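Uncharacterized protein (Methanosarcina mazei, PDB 3R6A) is of unknown function but belongs to the glyoxalase/bleomycin resistance protein/dioxygenase superfamily and forms a two-chain assembly. Local coordinates at residues Phe71-Leu76 / Ile113-His118. Residues are numbered along the deposited sequence; the frame is centred on the assembly and turned at random.
Sequences FLVDSL and IEYVEH
Phe71 is bonded through both its N and its O to strand 113-118. Phe71 N donates to Glu114 O at 2.8 Å, Val116 N donates to Phe71 O at 2.9 Å, and Val73 N closes the series on Val116 O, almost straight at 174°. The next rung is bridged by a water, which donates to Val73 O and accepts from His118 N. Where 71-76 leaves the sheet, Glu117 takes over: with CG anti to its backbone N (chi1 -176°) and the chain extended beyond, its OE1 reaches Leu76 N at 2.7 Å. That satisfies an amide in the first turn of helix 76-84, whose N-cap is Ser75. A negative carboxylate here should suit the helix dipole; Arg101 is a more distant, weak ion-pair partner for the same oxygen. Asp74 OD1 has its main partner in Lys4 N, and Glu114 OE1 is held by Thr70 and Arg11.

Beside Phe71, Ile113 CG2 sits over the centre of the ring, 3.7 Å from the centroid. The edge of Phe71 turns toward the face of Tyr115, planes at 74°, while Tyr115 OH bonds His107 NE2. Val73 CG1 meets the edge of the tyrosine ring, and Leu76 CD2 packs on its CB. Leu72 lies on the other face of the sheet, its CD1 over the imidazole of His118, 3.5 Å from the centroid. Strand 71-73 thus runs parallel to 113-118 at the middle of a mixed sheet and leads through the short turn Asp74-Ser75 into helix 76-84, consistent with the βαβββ modules of the glyoxalase fold.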
loop_
_atom_site.group_PDB
_atom_site.type_symbol
_atom_site.label_atom_id
_atom_site.label_comp_id
_atom_site.label_asym_id
_atom_site.label_seq_id
_atom_site.Cartn_x
_atom_site.Cartn_y
_atom_site.Cartn_z
ATOM N N PHE B 71 -0.737 -2.770 8.329
ATOM C CA PHE B 71 -1.376 -4.071 8.448
ATOM C C PHE B 71 -2.354 -4.032 9.606
ATOM O O PHE B 71 -1.949 -3.826 10.748
ATOM C CB PHE B 71 -0.357 -5.179 8.754
ATOM C CG PHE B 71 0.592 -5.500 7.630
ATOM C CD1 PHE B 71 0.561 -4.807 6.424
ATOM C CD2 PHE B 71 1.539 -6.512 7.796
ATOM C CE1 PHE B 71 1.460 -5.114 5.404
ATOM C CE2 PHE B 71 2.441 -6.825 6.783
ATOM C CZ PHE B 71 2.399 -6.123 5.584
ATOM N N LEU B 72 -3.639 -4.212 9.313
ATOM C CA LEU B 72 -4.654 -4.264 10.362
ATOM C C LEU B 72 -4.645 -5.731 10.791
ATOM O O LEU B 72 -4.817 -6.626 9.958
ATOM C CB LEU B 72 -6.024 -3.869 9.798
ATOM C CG LEU B 72 -7.247 -3.942 10.715
ATOM C CD1 LEU B 72 -7.041 -3.092 11.968
ATOM C CD2 LEU B 72 -8.463 -3.457 9.939
ATOM N N VAL B 73 -4.422 -5.979 12.078
ATOM C CA VAL B 73 -4.344 -7.345 12.583
ATOM C C VAL B 73 -5.284 -7.622 13.748
ATOM O O VAL B 73 -5.799 -6.702 14.380
ATOM C CB VAL B 73 -2.893 -7.681 13.028
ATOM C CG1 VAL B 73 -1.930 -7.429 11.879
ATOM C CG2 VAL B 73 -2.497 -6.825 14.226
ATOM N N ASP B 74 -5.492 -8.903 14.034
ATOM C CA ASP B 74 -6.370 -9.301 15.125
ATOM C C ASP B 74 -5.691 -9.122 16.483
ATOM O O ASP B 74 -6.328 -8.714 17.455
ATOM C CB ASP B 74 -6.797 -10.761 14.939
ATOM C CG ASP B 74 -5.650 -11.736 15.125
ATOM O OD1 ASP B 74 -4.502 -11.392 14.769
ATOM O OD2 ASP B 74 -5.898 -12.858 15.617
ATOM N N SER B 75 -4.394 -9.410 16.544
ATOM C CA SER B 75 -3.653 -9.296 17.795
ATOM C C SER B 75 -2.216 -8.807 17.630
ATOM O O SER B 75 -1.380 -9.509 17.065
ATOM C CB SER B 75 -3.644 -10.655 18.500
ATOM O OG SER B 75 -2.746 -10.662 19.599
ATOM N N LEU B 76 -1.923 -7.613 18.137
ATOM C CA LEU B 76 -0.566 -7.069 18.041
ATOM C C LEU B 76 0.447 -7.955 18.746
ATOM O O LEU B 76 1.528 -8.213 18.228
ATOM C CB LEU B 76 -0.461 -5.680 18.675
ATOM C CG LEU B 76 -0.869 -4.396 17.960
ATOM C CD1 LEU B 76 -0.292 -3.219 18.753
ATOM C CD2 LEU B 76 -0.349 -4.373 16.533
ATOM N N ILE B 113 6.752 -1.273 8.550
ATOM C CA ILE B 113 5.317 -1.513 8.526
ATOM C C ILE B 113 4.632 -1.107 9.821
ATOM O O ILE B 113 5.162 -1.329 10.915
ATOM C CB ILE B 113 5.030 -3.014 8.294
ATOM C CG1 ILE B 113 5.653 -3.471 6.971
ATOM C CG2 ILE B 113 3.517 -3.272 8.344
ATOM C CD1 ILE B 113 5.032 -2.856 5.727
ATOM N N GLU B 114 3.455 -0.505 9.697
ATOM C CA GLU B 114 2.688 -0.123 10.872
ATOM C C GLU B 114 1.652 -1.217 11.107
ATOM O O GLU B 114 0.874 -1.543 10.208
ATOM C CB GLU B 114 1.971 1.212 10.661
ATOM C CG GLU B 114 1.026 1.556 11.798
ATOM C CD GLU B 114 0.191 2.783 11.513
ATOM O OE1 GLU B 114 -0.251 2.943 10.354
ATOM O OE2 GLU B 114 -0.033 3.579 12.453
ATOM N N TYR B 115 1.669 -1.805 12.297
ATOM C CA TYR B 115 0.708 -2.846 12.657
ATOM C C TYR B 115 -0.341 -2.199 13.554
ATOM O O TYR B 115 -0.009 -1.552 14.550
ATOM C CB TYR B 115 1.404 -3.985 13.405
ATOM C CG TYR B 115 2.252 -4.859 12.514
ATOM C CD1 TYR B 115 1.797 -6.107 12.091
ATOM C CD2 TYR B 115 3.515 -4.440 12.090
ATOM C CE1 TYR B 115 2.575 -6.920 11.276
ATOM C CE2 TYR B 115 4.301 -5.246 11.270
ATOM C CZ TYR B 115 3.826 -6.487 10.871
ATOM O OH TYR B 115 4.612 -7.313 10.099
ATOM N N VAL B 116 -1.609 -2.376 13.205
ATOM C CA VAL B 116 -2.682 -1.772 13.981
ATOM C C VAL B 116 -3.706 -2.793 14.442
ATOM O O VAL B 116 -4.040 -3.725 13.715
ATOM C CB VAL B 116 -3.407 -0.696 13.148
ATOM C CG1 VAL B 116 -4.507 -0.045 13.977
ATOM C CG2 VAL B 116 -2.410 0.343 12.663
ATOM N N GLU B 117 -4.202 -2.601 15.658
ATOM C CA GLU B 117 -5.216 -3.470 16.233
ATOM C C GLU B 117 -6.361 -2.548 16.632
ATOM O O GLU B 117 -6.165 -1.611 17.400
ATOM C CB GLU B 117 -4.666 -4.180 17.471
ATOM C CG GLU B 117 -5.618 -5.191 18.089
ATOM C CD GLU B 117 -5.089 -5.758 19.394
ATOM O OE1 GLU B 117 -4.014 -6.394 19.380
ATOM O OE2 GLU B 117 -5.748 -5.560 20.437
ATOM N N HIS B 118 -7.548 -2.796 16.093
ATOM C CA HIS B 118 -8.707 -1.973 16.408
ATOM C C HIS B 118 -9.466 -2.530 17.608
ATOM O O HIS B 118 -9.645 -3.743 17.735
ATOM C CB HIS B 118 -9.640 -1.894 15.194
ATOM C CG HIS B 118 -9.150 -0.985 14.109
ATOM N ND1 HIS B 118 -9.663 -1.013 12.830
ATOM C CD2 HIS B 118 -8.219 -0.002 14.121
ATOM C CE1 HIS B 118 -9.069 -0.086 12.099
ATOM N NE2 HIS B 118 -8.190 0.542 12.858
HETATM O O HOH W 1 -7.947 -5.216 14.810
#